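Local coordinates for peptide ABC transporter, peptide-binding protein (Thermus thermophilus, PDB 2D5W) that binds oligopeptides, here holding a pentapeptide, and probably delivers them to an ABC transporter for uptake across the membrane, at residues A301-I306 against L542-L547; I306-F311 against T461-F466; T327-L332 against W538-P543; I407-T412 against I434-N439. All blocks are in the same frame, centred on the assembly; numbering follows the deposited sequence.

Contact 1: A301-I306 against L542-L547; sequences AIWEHI and LPALPL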
loop_
_atom_site.group_PDB
_atom_site.type_symbol
_atom_site.label_atom_id
_atom_site.label_comp_id
_atom_site.label_asym_id
_atom_site.label_seq_id
_atom_site.Cartn_x
_atom_site.Cartn_y
_atom_site.Cartn_z
ATOM N N ALA A 301 -3.805 -1.728 -9.760
ATOM C CA ALA A 301 -4.836 -1.118 -8.935
ATOM C C ALA A 301 -4.135 -0.011 -8.159
ATOM O O ALA A 301 -3.833 -0.151 -6.977
ATOM C CB ALA A 301 -5.429 -2.154 -7.991
ATOM N N ILE A 302 -3.875 1.089 -8.858
ATOM C CA ILE A 302 -3.177 2.243 -8.305
ATOM C C ILE A 302 -4.120 3.427 -8.454
ATOM O O ILE A 302 -4.338 3.937 -9.556
ATOM C CB ILE A 302 -1.874 2.491 -9.083
ATOM C CG1 ILE A 302 -1.076 1.185 -9.171
ATOM C CG2 ILE A 302 -1.049 3.565 -8.385
ATOM C CD1 ILE A 302 -0.019 1.178 -10.257
ATOM N N TRP A 303 -4.660 3.873 -7.329
ATOM C CA TRP A 303 -5.654 4.931 -7.327
ATOM C C TRP A 303 -5.187 6.260 -6.751
ATOM O O TRP A 303 -5.080 6.416 -5.529
ATOM C CB TRP A 303 -6.886 4.410 -6.575
ATOM C CG TRP A 303 -8.018 5.372 -6.436
ATOM C CD1 TRP A 303 -8.709 5.987 -7.440
ATOM C CD2 TRP A 303 -8.620 5.800 -5.212
ATOM N NE1 TRP A 303 -9.706 6.776 -6.915
ATOM C CE2 TRP A 303 -9.674 6.677 -5.548
ATOM C CE3 TRP A 303 -8.372 5.525 -3.861
ATOM C CZ2 TRP A 303 -10.479 7.284 -4.579
ATOM C CZ3 TRP A 303 -9.170 6.127 -2.900
ATOM C CH2 TRP A 303 -10.213 6.997 -3.264
ATOM N N GLU A 304 -4.902 7.208 -7.641
ATOM C CA GLU A 304 -4.480 8.546 -7.231
ATOM C C GLU A 304 -5.755 9.243 -6.760
ATOM O O GLU A 304 -6.765 9.270 -7.472
ATOM C CB GLU A 304 -3.855 9.301 -8.406
ATOM C CG GLU A 304 -3.221 10.639 -8.018
ATOM C CD GLU A 304 -1.899 10.505 -7.270
ATOM O OE1 GLU A 304 -1.412 11.537 -6.756
ATOM O OE2 GLU A 304 -1.338 9.389 -7.199
ATOM N N HIS A 305 -5.701 9.819 -5.564
ATOM C CA HIS A 305 -6.885 10.433 -4.983
ATOM C C HIS A 305 -6.491 11.487 -3.958
ATOM O O HIS A 305 -5.311 11.658 -3.642
ATOM C CB HIS A 305 -7.684 9.353 -4.259
ATOM C CG HIS A 305 -6.969 8.808 -3.065
ATOM N ND1 HIS A 305 -5.872 7.978 -3.171
ATOM C CD2 HIS A 305 -7.111 9.076 -1.744
ATOM C CE1 HIS A 305 -5.365 7.766 -1.967
ATOM N NE2 HIS A 305 -6.098 8.423 -1.086
ATOM N N ILE A 306 -7.496 12.176 -3.425
ATOM C CA ILE A 306 -7.268 13.174 -2.396
ATOM C C ILE A 306 -8.142 12.842 -1.196
ATOM O O ILE A 306 -9.370 12.899 -1.276
ATOM C CB ILE A 306 -7.612 14.604 -2.880
ATOM C CG1 ILE A 306 -6.836 14.918 -4.163
ATOM C CG2 ILE A 306 -7.258 15.616 -1.792
ATOM C CD1 ILE A 306 -7.058 16.327 -4.697
ATOM N N LEU A 542 -18.623 11.068 -1.762
ATOM C CA LEU A 542 -17.234 11.488 -1.972
ATOM C C LEU A 542 -16.398 11.601 -0.693
ATOM O O LEU A 542 -15.878 12.673 -0.368
ATOM C CB LEU A 542 -17.183 12.824 -2.723
ATOM C CG LEU A 542 -17.683 12.842 -4.168
ATOM C CD1 LEU A 542 -17.603 14.268 -4.691
ATOM C CD2 LEU A 542 -16.850 11.901 -5.033
ATOM N N PRO A 543 -16.253 10.493 0.056
ATOM C CA PRO A 543 -15.451 10.560 1.285
ATOM C C PRO A 543 -14.004 10.944 0.962
ATOM O O PRO A 543 -13.283 11.468 1.807
ATOM C CB PRO A 543 -15.593 9.158 1.873
ATOM C CG PRO A 543 -15.886 8.297 0.679
ATOM C CD PRO A 543 -16.819 9.147 -0.143
ATOM N N ALA A 544 -13.593 10.657 -0.269
ATOM C CA ALA A 544 -12.272 11.021 -0.774
ATOM C C ALA A 544 -12.539 11.458 -2.209
ATOM O O ALA A 544 -13.559 11.083 -2.790
ATOM C CB ALA A 544 -11.321 9.829 -0.750
ATOM N N LEU A 545 -11.643 12.253 -2.781
ATOM C CA LEU A 545 -11.828 12.720 -4.147
ATOM C C LEU A 545 -11.011 11.856 -5.092
ATOM O O LEU A 545 -9.782 11.833 -5.019
ATOM C CB LEU A 545 -11.396 14.184 -4.271
ATOM C CG LEU A 545 -11.970 15.144 -3.224
ATOM C CD1 LEU A 545 -11.513 16.563 -3.526
ATOM C CD2 LEU A 545 -13.489 15.069 -3.224
ATOM N N PRO A 546 -11.684 11.113 -5.981
ATOM C CA PRO A 546 -10.939 10.266 -6.915
ATOM C C PRO A 546 -10.313 11.122 -8.009
ATOM O O PRO A 546 -10.957 12.038 -8.520
ATOM C CB PRO A 546 -12.016 9.329 -7.450
ATOM C CG PRO A 546 -13.230 10.228 -7.503
ATOM C CD PRO A 546 -13.140 11.021 -6.212
ATOM N N LEU A 547 -9.058 10.845 -8.356
ATOM C CA LEU A 547 -8.404 11.617 -9.407
ATOM C C LEU A 547 -8.223 10.793 -10.682
ATOM O O LEU A 547 -8.897 11.045 -11.679
ATOM C CB LEU A 547 -7.058 12.177 -8.919
ATOM C CG LEU A 547 -7.150 13.211 -7.785
ATOM C CD1 LEU A 547 -5.762 13.764 -7.492
ATOM C CD2 LEU A 547 -8.101 14.344 -8.170
#

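Contact 2: I306-F311 against T461-F466; sequences IDINKF and TGMFEF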
loop_
_atom_site.group_PDB
_atom_site.type_symbol
_atom_site.label_atom_id
_atom_site.label_comp_id
_atom_site.label_asym_id
_atom_site.label_seq_id
_atom_site.Cartn_x
_atom_site.Cartn_y
_atom_site.Cartn_z
ATOM N N ILE A 306 -7.496 12.176 -3.425
ATOM C CA ILE A 306 -7.268 13.174 -2.396
ATOM C C ILE A 306 -8.142 12.842 -1.196
ATOM O O ILE A 306 -9.370 12.899 -1.276
ATOM C CB ILE A 306 -7.612 14.604 -2.880
ATOM C CG1 ILE A 306 -6.836 14.918 -4.163
ATOM C CG2 ILE A 306 -7.258 15.616 -1.792
ATOM C CD1 ILE A 306 -7.058 16.327 -4.697
ATOM N N ASP A 307 -7.512 12.459 -0.092
ATOM C CA ASP A 307 -8.267 12.181 1.113
ATOM C C ASP A 307 -8.647 13.511 1.743
ATOM O O ASP A 307 -7.976 14.531 1.540
ATOM C CB ASP A 307 -7.455 11.318 2.075
ATOM C CG ASP A 307 -7.575 9.846 1.752
ATOM O OD1 ASP A 307 -6.545 9.212 1.446
ATOM O OD2 ASP A 307 -8.714 9.326 1.791
ATOM N N ILE A 308 -9.740 13.485 2.498
ATOM C CA ILE A 308 -10.291 14.667 3.143
ATOM C C ILE A 308 -10.533 14.386 4.618
ATOM O O ILE A 308 -11.202 13.411 4.959
ATOM C CB ILE A 308 -11.653 15.033 2.510
ATOM C CG1 ILE A 308 -11.503 15.226 0.996
ATOM C CG2 ILE A 308 -12.234 16.267 3.186
ATOM C CD1 ILE A 308 -10.691 16.429 0.591
ATOM N N ASN A 309 -9.989 15.227 5.489
ATOM C CA ASN A 309 -10.199 15.044 6.919
ATOM C C ASN A 309 -11.652 15.413 7.225
ATOM O O ASN A 309 -12.063 16.551 6.999
ATOM C CB ASN A 309 -9.265 15.954 7.715
ATOM C CG ASN A 309 -9.337 15.693 9.204
ATOM O OD1 ASN A 309 -10.369 15.265 9.714
ATOM N ND2 ASN A 309 -8.248 15.961 9.914
ATOM N N LYS A 310 -12.426 14.453 7.724
ATOM C CA LYS A 310 -13.829 14.696 8.047
ATOM C C LYS A 310 -14.105 14.551 9.539
ATOM O O LYS A 310 -15.263 14.428 9.955
ATOM C CB LYS A 310 -14.716 13.734 7.250
ATOM C CG LYS A 310 -14.587 13.901 5.739
ATOM C CD LYS A 310 -15.330 12.808 4.976
ATOM C CE LYS A 310 -14.708 11.431 5.191
ATOM N NZ LYS A 310 -13.310 11.347 4.670
ATOM N N PHE A 311 -13.048 14.565 10.348
ATOM C CA PHE A 311 -13.206 14.438 11.796
ATOM C C PHE A 311 -13.722 15.734 12.400
ATOM O O PHE A 311 -13.019 16.743 12.433
ATOM C CB PHE A 311 -11.882 14.057 12.459
ATOM C CG PHE A 311 -11.449 12.650 12.177
ATOM C CD1 PHE A 311 -10.570 12.367 11.137
ATOM C CD2 PHE A 311 -11.936 11.601 12.946
ATOM C CE1 PHE A 311 -10.181 11.058 10.870
ATOM C CE2 PHE A 311 -11.555 10.290 12.688
ATOM C CZ PHE A 311 -10.675 10.017 11.649
ATOM N N THR A 461 -5.115 18.536 8.214
ATOM C CA THR A 461 -6.458 19.089 8.355
ATOM C C THR A 461 -7.287 19.398 7.122
ATOM O O THR A 461 -8.336 20.040 7.234
ATOM C CB THR A 461 -6.378 20.393 9.152
ATOM O OG1 THR A 461 -5.553 21.321 8.434
ATOM C CG2 THR A 461 -5.766 20.143 10.528
ATOM N N GLY A 462 -6.839 18.969 5.955
ATOM C CA GLY A 462 -7.606 19.264 4.763
ATOM C C GLY A 462 -7.528 18.172 3.725
ATOM O O GLY A 462 -8.128 17.110 3.882
ATOM N N MET A 463 -6.777 18.455 2.666
ATOM C CA MET A 463 -6.576 17.543 1.548
ATOM C C MET A 463 -5.216 16.856 1.647
ATOM O O MET A 463 -4.229 17.475 2.037
ATOM C CB MET A 463 -6.652 18.326 0.237
ATOM C CG MET A 463 -8.001 18.982 -0.026
ATOM S SD MET A 463 -7.935 20.326 -1.255
ATOM C CE MET A 463 -7.627 19.418 -2.763
ATOM N N PHE A 464 -5.175 15.580 1.275
ATOM C CA PHE A 464 -3.943 14.797 1.311
ATOM C C PHE A 464 -3.961 13.923 0.057
ATOM O O PHE A 464 -4.733 12.966 -0.036
ATOM C CB PHE A 464 -3.926 13.946 2.590
ATOM C CG PHE A 464 -2.653 13.157 2.818
ATOM C CD1 PHE A 464 -2.560 12.316 3.924
ATOM C CD2 PHE A 464 -1.567 13.233 1.949
ATOM C CE1 PHE A 464 -1.414 11.565 4.164
ATOM C CE2 PHE A 464 -0.411 12.479 2.184
ATOM C CZ PHE A 464 -0.339 11.646 3.291
ATOM N N GLU A 465 -3.130 14.275 -0.921
ATOM C CA GLU A 465 -3.074 13.526 -2.169
ATOM C C GLU A 465 -1.963 12.496 -2.225
ATOM O O GLU A 465 -0.806 12.787 -1.920
ATOM C CB GLU A 465 -2.898 14.448 -3.383
ATOM C CG GLU A 465 -2.825 13.641 -4.690
ATOM C CD GLU A 465 -2.647 14.477 -5.947
ATOM O OE1 GLU A 465 -2.907 15.698 -5.916
ATOM O OE2 GLU A 465 -2.260 13.893 -6.985
ATOM N N PHE A 466 -2.333 11.287 -2.623
ATOM C CA PHE A 466 -1.385 10.199 -2.801
ATOM C C PHE A 466 -2.135 9.084 -3.514
ATOM O O PHE A 466 -3.263 9.283 -3.976
ATOM C CB PHE A 466 -0.787 9.733 -1.454
ATOM C CG PHE A 466 -1.778 9.115 -0.502
ATOM C CD1 PHE A 466 -1.912 7.730 -0.410
ATOM C CD2 PHE A 466 -2.562 9.916 0.326
ATOM C CE1 PHE A 466 -2.807 7.156 0.492
ATOM C CE2 PHE A 466 -3.464 9.350 1.232
ATOM C CZ PHE A 466 -3.585 7.965 1.313
#

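Contact 3: T327-L332 against W538-P543; sequences TRQAIL and WAEELP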
loop_
_atom_site.group_PDB
_atom_site.type_symbol
_atom_site.label_atom_id
_atom_site.label_comp_id
_atom_site.label_asym_id
_atom_site.label_seq_id
_atom_site.Cartn_x
_atom_site.Cartn_y
_atom_site.Cartn_z
ATOM N N THR A 327 -19.617 20.147 0.314
ATOM C CA THR A 327 -18.311 20.791 0.228
ATOM C C THR A 327 -17.358 19.951 -0.617
ATOM O O THR A 327 -16.595 20.477 -1.429
ATOM C CB THR A 327 -17.689 20.966 1.621
ATOM O OG1 THR A 327 -18.628 21.629 2.474
ATOM C CG2 THR A 327 -16.412 21.792 1.541
ATOM N N ARG A 328 -17.408 18.638 -0.418
ATOM C CA ARG A 328 -16.540 17.728 -1.149
ATOM C C ARG A 328 -16.936 17.682 -2.624
ATOM O O ARG A 328 -16.074 17.631 -3.506
ATOM C CB ARG A 328 -16.583 16.347 -0.486
ATOM C CG ARG A 328 -16.216 16.431 1.000
ATOM C CD ARG A 328 -15.957 15.076 1.629
ATOM N NE ARG A 328 -17.133 14.210 1.679
ATOM C CZ ARG A 328 -18.000 14.158 2.686
ATOM N NH1 ARG A 328 -19.030 13.322 2.624
ATOM N NH2 ARG A 328 -17.850 14.931 3.752
ATOM N N GLN A 329 -18.237 17.727 -2.892
ATOM C CA GLN A 329 -18.727 17.733 -4.265
ATOM C C GLN A 329 -18.298 19.039 -4.943
ATOM O O GLN A 329 -17.899 19.041 -6.108
ATOM C CB GLN A 329 -20.252 17.618 -4.286
ATOM C CG GLN A 329 -20.783 16.340 -3.662
ATOM C CD GLN A 329 -22.295 16.311 -3.604
ATOM O OE1 GLN A 329 -22.936 17.347 -3.446
ATOM N NE2 GLN A 329 -22.872 15.123 -3.716
ATOM N N ALA A 330 -18.374 20.148 -4.207
ATOM C CA ALA A 330 -17.987 21.447 -4.749
ATOM C C ALA A 330 -16.518 21.436 -5.150
ATOM O O ALA A 330 -16.157 21.876 -6.242
ATOM C CB ALA A 330 -18.239 22.543 -3.716
ATOM N N ILE A 331 -15.665 20.938 -4.262
ATOM C CA ILE A 331 -14.244 20.888 -4.561
ATOM C C ILE A 331 -13.979 20.041 -5.802
ATOM O O ILE A 331 -13.214 20.447 -6.677
ATOM C CB ILE A 331 -13.433 20.328 -3.366
ATOM C CG1 ILE A 331 -13.497 21.312 -2.190
ATOM C CG2 ILE A 331 -11.977 20.096 -3.779
ATOM C CD1 ILE A 331 -12.883 20.783 -0.902
ATOM N N LEU A 332 -14.623 18.880 -5.900
ATOM C CA LEU A 332 -14.390 18.021 -7.056
ATOM C C LEU A 332 -14.816 18.689 -8.363
ATOM O O LEU A 332 -14.149 18.533 -9.389
ATOM C CB LEU A 332 -15.095 16.668 -6.884
ATOM C CG LEU A 332 -14.673 15.582 -7.888
ATOM C CD1 LEU A 332 -13.154 15.428 -7.885
ATOM C CD2 LEU A 332 -15.347 14.262 -7.541
ATOM N N TRP A 538 -20.799 5.518 -2.398
ATOM C CA TRP A 538 -19.497 6.151 -2.230
ATOM C C TRP A 538 -19.378 7.394 -3.117
ATOM O O TRP A 538 -18.942 8.455 -2.664
ATOM C CB TRP A 538 -18.397 5.144 -2.592
ATOM C CG TRP A 538 -16.990 5.607 -2.330
ATOM C CD1 TRP A 538 -16.224 5.328 -1.233
ATOM C CD2 TRP A 538 -16.182 6.426 -3.184
ATOM N NE1 TRP A 538 -14.988 5.920 -1.352
ATOM C CE2 TRP A 538 -14.937 6.603 -2.541
ATOM C CE3 TRP A 538 -16.390 7.029 -4.434
ATOM C CZ2 TRP A 538 -13.902 7.359 -3.103
ATOM C CZ3 TRP A 538 -15.361 7.780 -4.992
ATOM C CH2 TRP A 538 -14.132 7.939 -4.326
ATOM N N ALA A 539 -19.779 7.263 -4.379
ATOM C CA ALA A 539 -19.691 8.374 -5.320
ATOM C C ALA A 539 -20.596 9.546 -4.958
ATOM O O ALA A 539 -20.262 10.697 -5.232
ATOM C CB ALA A 539 -19.995 7.891 -6.734
ATOM N N GLU A 540 -21.742 9.268 -4.348
ATOM C CA GLU A 540 -22.635 10.353 -3.962
ATOM C C GLU A 540 -22.057 11.145 -2.794
ATOM O O GLU A 540 -22.202 12.365 -2.730
ATOM C CB GLU A 540 -24.012 9.811 -3.570
ATOM C CG GLU A 540 -24.919 10.858 -2.920
ATOM C CD GLU A 540 -25.144 12.087 -3.795
ATOM O OE1 GLU A 540 -25.524 13.145 -3.248
ATOM O OE2 GLU A 540 -24.951 12.001 -5.025
ATOM N N GLU A 541 -21.383 10.445 -1.884
ATOM C CA GLU A 541 -20.818 11.064 -0.688
ATOM C C GLU A 541 -19.387 11.597 -0.809
ATOM O O GLU A 541 -18.985 12.468 -0.036
ATOM C CB GLU A 541 -20.889 10.059 0.463
ATOM C CG GLU A 541 -22.284 9.496 0.703
ATOM C CD GLU A 541 -23.008 10.195 1.833
ATOM O OE1 GLU A 541 -23.092 11.439 1.815
ATOM O OE2 GLU A 541 -23.496 9.493 2.743
ATOM N N LEU A 542 -18.623 11.068 -1.762
ATOM C CA LEU A 542 -17.234 11.488 -1.972
ATOM C C LEU A 542 -16.398 11.601 -0.693
ATOM O O LEU A 542 -15.878 12.673 -0.368
ATOM C CB LEU A 542 -17.183 12.824 -2.723
ATOM C CG LEU A 542 -17.683 12.842 -4.168
ATOM C CD1 LEU A 542 -17.603 14.268 -4.691
ATOM C CD2 LEU A 542 -16.850 11.901 -5.033
ATOM N N PRO A 543 -16.253 10.493 0.056
ATOM C CA PRO A 543 -15.451 10.560 1.285
ATOM C C PRO A 543 -14.004 10.944 0.962
ATOM O O PRO A 543 -13.283 11.468 1.807
ATOM C CB PRO A 543 -15.593 9.158 1.873
ATOM C CG PRO A 543 -15.886 8.297 0.679
ATOM C CD PRO A 543 -16.819 9.147 -0.143
#

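Contact 4: I407-T412 against I434-N439; sequences IEYVTT and IAVKIN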
loop_
_atom_site.group_PDB
_atom_site.type_symbol
_atom_site.label_atom_id
_atom_site.label_comp_id
_atom_site.label_asym_id
_atom_site.label_seq_id
_atom_site.Cartn_x
_atom_site.Cartn_y
_atom_site.Cartn_z
ATOM N N ILE A 407 -7.471 25.903 2.580
ATOM C CA ILE A 407 -7.377 24.498 2.936
ATOM C C ILE A 407 -5.973 23.939 2.744
ATOM O O ILE A 407 -5.299 24.245 1.761
ATOM C CB ILE A 407 -8.409 23.693 2.097
ATOM C CG1 ILE A 407 -8.484 22.245 2.577
ATOM C CG2 ILE A 407 -8.056 23.770 0.615
ATOM C CD1 ILE A 407 -9.634 21.471 1.965
ATOM N N GLU A 408 -5.530 23.131 3.701
ATOM C CA GLU A 408 -4.213 22.517 3.624
ATOM C C GLU A 408 -4.232 21.481 2.502
ATOM O O GLU A 408 -5.224 20.779 2.321
ATOM C CB GLU A 408 -3.863 21.837 4.951
ATOM C CG GLU A 408 -2.455 21.252 4.980
ATOM C CD GLU A 408 -2.141 20.501 6.262
ATOM O OE1 GLU A 408 -1.185 20.895 6.960
ATOM O OE2 GLU A 408 -2.838 19.512 6.570
ATOM N N TYR A 409 -3.141 21.396 1.748
ATOM C CA TYR A 409 -3.035 20.440 0.644
ATOM C C TYR A 409 -1.663 19.790 0.765
ATOM O O TYR A 409 -0.631 20.394 0.450
ATOM C CB TYR A 409 -3.195 21.180 -0.688
ATOM C CG TYR A 409 -3.426 20.339 -1.932
ATOM C CD1 TYR A 409 -3.886 20.944 -3.100
ATOM C CD2 TYR A 409 -3.144 18.970 -1.970
ATOM C CE1 TYR A 409 -4.061 20.223 -4.273
ATOM C CE2 TYR A 409 -3.315 18.232 -3.154
ATOM C CZ TYR A 409 -3.774 18.873 -4.300
ATOM O OH TYR A 409 -3.946 18.193 -5.487
ATOM N N VAL A 410 -1.674 18.555 1.250
ATOM C CA VAL A 410 -0.467 17.777 1.476
ATOM C C VAL A 410 -0.223 16.716 0.419
ATOM O O VAL A 410 -1.151 16.060 -0.036
ATOM C CB VAL A 410 -0.552 17.020 2.830
ATOM C CG1 VAL A 410 0.690 16.168 3.041
ATOM C CG2 VAL A 410 -0.743 17.999 3.967
ATOM N N THR A 411 1.031 16.570 0.012
ATOM C CA THR A 411 1.398 15.491 -0.889
ATOM C C THR A 411 2.884 15.222 -0.698
ATOM O O THR A 411 3.541 15.865 0.128
ATOM C CB THR A 411 1.063 15.768 -2.381
ATOM O OG1 THR A 411 1.081 14.520 -3.092
ATOM C CG2 THR A 411 2.067 16.719 -3.023
ATOM N N THR A 412 3.397 14.250 -1.439
ATOM C CA THR A 412 4.796 13.858 -1.359
ATOM C C THR A 412 5.717 14.851 -2.056
ATOM O O THR A 412 5.701 14.971 -3.287
ATOM C CB THR A 412 5.007 12.480 -2.003
ATOM O OG1 THR A 412 4.475 12.501 -3.333
ATOM C CG2 THR A 412 4.306 11.388 -1.210
ATOM N N ILE A 434 -11.335 29.439 -3.177
ATOM C CA ILE A 434 -10.706 28.479 -2.283
ATOM C C ILE A 434 -9.198 28.637 -2.422
ATOM O O ILE A 434 -8.647 28.496 -3.513
ATOM C CB ILE A 434 -11.119 27.022 -2.606
ATOM C CG1 ILE A 434 -12.593 26.808 -2.237
ATOM C CG2 ILE A 434 -10.228 26.041 -1.836
ATOM C CD1 ILE A 434 -13.113 25.407 -2.523
ATOM N N ALA A 435 -8.544 28.964 -1.312
ATOM C CA ALA A 435 -7.097 29.132 -1.290
ATOM C C ALA A 435 -6.489 27.820 -0.829
ATOM O O ALA A 435 -7.063 27.120 0.008
ATOM C CB ALA A 435 -6.705 30.260 -0.340
ATOM N N VAL A 436 -5.330 27.490 -1.382
ATOM C CA VAL A 436 -4.640 26.258 -1.042
ATOM C C VAL A 436 -3.320 26.540 -0.340
ATOM O O VAL A 436 -2.505 27.329 -0.823
ATOM C CB VAL A 436 -4.356 25.425 -2.310
ATOM C CG1 VAL A 436 -3.453 24.249 -1.979
ATOM C CG2 VAL A 436 -5.664 24.932 -2.904
ATOM N N LYS A 437 -3.120 25.909 0.812
ATOM C CA LYS A 437 -1.875 26.069 1.543
ATOM C C LYS A 437 -1.105 24.772 1.358
ATOM O O LYS A 437 -1.452 23.738 1.930
ATOM C CB LYS A 437 -2.130 26.316 3.030
ATOM C CG LYS A 437 -0.848 26.522 3.828
ATOM C CD LYS A 437 -1.133 26.816 5.291
ATOM C CE LYS A 437 0.155 27.054 6.067
ATOM N NZ LYS A 437 1.066 25.878 6.018
ATOM N N ILE A 438 -0.071 24.832 0.532
ATOM C CA ILE A 438 0.755 23.669 0.245
ATOM C C ILE A 438 1.582 23.278 1.461
ATOM O O ILE A 438 2.209 24.125 2.095
ATOM C CB ILE A 438 1.719 23.959 -0.927
ATOM C CG1 ILE A 438 0.932 24.436 -2.150
ATOM C CG2 ILE A 438 2.530 22.714 -1.258
ATOM C CD1 ILE A 438 -0.056 23.424 -2.687
ATOM N N ASN A 439 1.578 21.995 1.794
ATOM C CA ASN A 439 2.358 21.505 2.922
ATOM C C ASN A 439 2.825 20.096 2.590
ATOM O O ASN A 439 2.221 19.110 3.005
ATOM C CB ASN A 439 1.518 21.508 4.201
ATOM C CG ASN A 439 2.297 21.019 5.399
ATOM O OD1 ASN A 439 3.528 21.067 5.409
ATOM N ND2 ASN A 439 1.589 20.555 6.421
#

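Contact 1: A301-I306 against L542-L547
CG1 of Ile306 lies 3.7 Å from the CD1 methyl of Leu547, and Leu545 sets its CB against the CB of Ile306 on the same face of the sheet. Beta-branched and leucine side chains suit this buried face, where Leu545 also touches Ile331 of helix 325-333. Across the sheet, the CB of Pro546 comes in at the indole edge of Trp303, 3.5 Å from NE1 and near the ring plane. The ring reaches that far because its CG stands opposite the backbone N (chi1 179°); its outer atom CH2 rests 3.9 Å from Ala544 CB. Proline's missing N-H takes no bond from this strand pair, because it faces His305 at a non-hydrogen-bonded position. Ile306 and Leu545 exchange two backbone N-H...O bonds, and Leu547 N reaches Glu304 O at 2.9 Å. At the polar edge the carboxylate of Glu304 forms salt bridges with Arg418 and Arg550, while His305 ND1 donates to Trp303 O and its NE2 pairs with Asp307. This is antiparallel pairing within the mixed sheet of a periplasmic-binding-protein fold, beside the bound peptide, which packs on Ile302.

Contact 2: I306-F311 against T461-F466
Ile306 and Met463 supply the apolar part of the contact. CG2 of Ile306 presses to 3.4 Å from Met463 CB, tighter than usual van der Waals contact, and its CD1 meets the methionine methyl CE at 3.7 Å. Met463 can follow this shape because its unbranched chain bends at chi3 (70°), which swings CE toward Ile306. Its CG lies 3.8 Å from CD1 of Ile308, whose side chain runs alongside. Replacing Ile306 by an alanine would probably open a gap beside Met463 and leave the methionine end freer to turn.

The backbone supplies the hydrogen bonds. Asp307 and Phe464 form a hydrogen-bonded antiparallel pair, with Asp307 N donating to Phe464 O at 2.8 Å and Phe464 N returning a bond to Asp307 O. Beyond the strand, Asn309 N reaches Gly462 O at 3.1 Å. Close CA-H...O contacts fill in between, among them Met463 CA to Asp307 O.

Polar side chains act mostly within their own segment or outward. Asn309 OD1 accepts from Phe311 N at 2.8 Å, an Asx turn that bends the chain away as the strand ends, and its ND2 is held by the carbonyls of Trp460 and Ala455. Asp307 OD1 lies 3.1 Å from CE2 of Phe466, and the same oxygen bonds to NE2 of His305.

The buried carboxylate of Asp307 thus has a histidine partner and, approached obliquely, the ring C-H groups of Phe466 at CE2 and CZ, which would probably favour its charged form and a protonated, or at least polarised, imidazole.

Contact 3: T327-L332 against W538-P543
A bend at chi3 (-65°) turns the guanidinium of Arg328 back against the end of helix 524-541, whereas Gln329 stays extended beyond CG to carry its amide to the same helix. Arg328 grips the carbonyl of Glu541 side-on with two nitrogens: NH1 lies 2.8 Å from Glu541 O and NE 3.1 Å from it, both with the oxygen close to the guanidinium plane. NE also makes a weak bond to Leu542 O. These carbonyls stand where the helix stops, at Leu542 with its positive phi, and an arginine probably suits the partial negative charge there. Here helix 325-333 is joined to the C-terminal end of helix 524-541, just before strand 544-557 enters the sheet. A leucine in place of Arg328 has neither nitrogen, and the Glu541 carbonyl would probably be left without its mate. Gln329 NE2 is 3.0 Å from Glu540 O in a weak bond, with a second weak one to Glu540 OE1; the amide and carboxylate planes are 82° apart. That carboxylate has stronger partners in Lys325 and Lys368. Beside these polar contacts, Leu542 points CD1 between Gln329 and Leu332, 3.6 Å from Leu332 CD2, its side chain crossing that of Leu332 at about a right angle.

Contact 4: I407-T412 against I434-N439
Tyr409 and Val436 form the tight side of this parallel pairing, the two strands of a beta-alpha-beta unit whose connecting helix, 416-431, packs on the tyrosine through Gln422 and Phe425. CG1 of Val436 pushes to 3.3 Å from Tyr409 CB and approaches the ring at its edge, near the ring plane. The phenol reaches beyond the pair to bond Glu465, so a tyrosine serves as both filler and hydrogen-bonding partner. Ile407 adds its CG2, 4.0 Å from that of Ile434, the two side chains lying alongside one another. Four backbone bonds stitch the strands in the staggered parallel pattern: Ile407 N donates to Ala435 O, Lys437 N to Ile407 O at 2.9 Å, Tyr409 N to Lys437 O, and Asn439 N to Tyr409 O at 3.0 Å. The opposite face is looser. Lys437 extends its ammonium toward solvent, which suits a long charged chain, and NZ remains 5.5 Å from Glu408 OE1, too far for a salt bridge. Glu408 instead keeps its other oxygen, OE2, on the backbone N of Thr461. Stretched out with CG opposite the backbone N (chi1 -176°), it brings OE1 to Asn439 ND2 at 2.8 Å, the amide nitrogen standing above the carboxylate plane.

Overall arrangement
From the N terminus, the first element these contacts use is strand 293-308, which serves contact 1 and then, from their shared Ile306, contact 2. Helix 325-333 follows with the first half of contact 3. The short loop of contact 4 closes next, from 401-410 through helix 416-431 to 435-438, and lies within the loops of all three others. Strand 463-469 then completes contact 2, whose loop crosses that of contact 3. Helix 524-541 closes contact 3 and runs directly into strand 544-557, which closes contact 1 around contact 2. Contacts 1, 2 and 4 thus join neighbouring strands of one mixed sheet, and contact 3 fastens helices at its flank, with Lys310 bonding Pro543 between contacts 2 and 3.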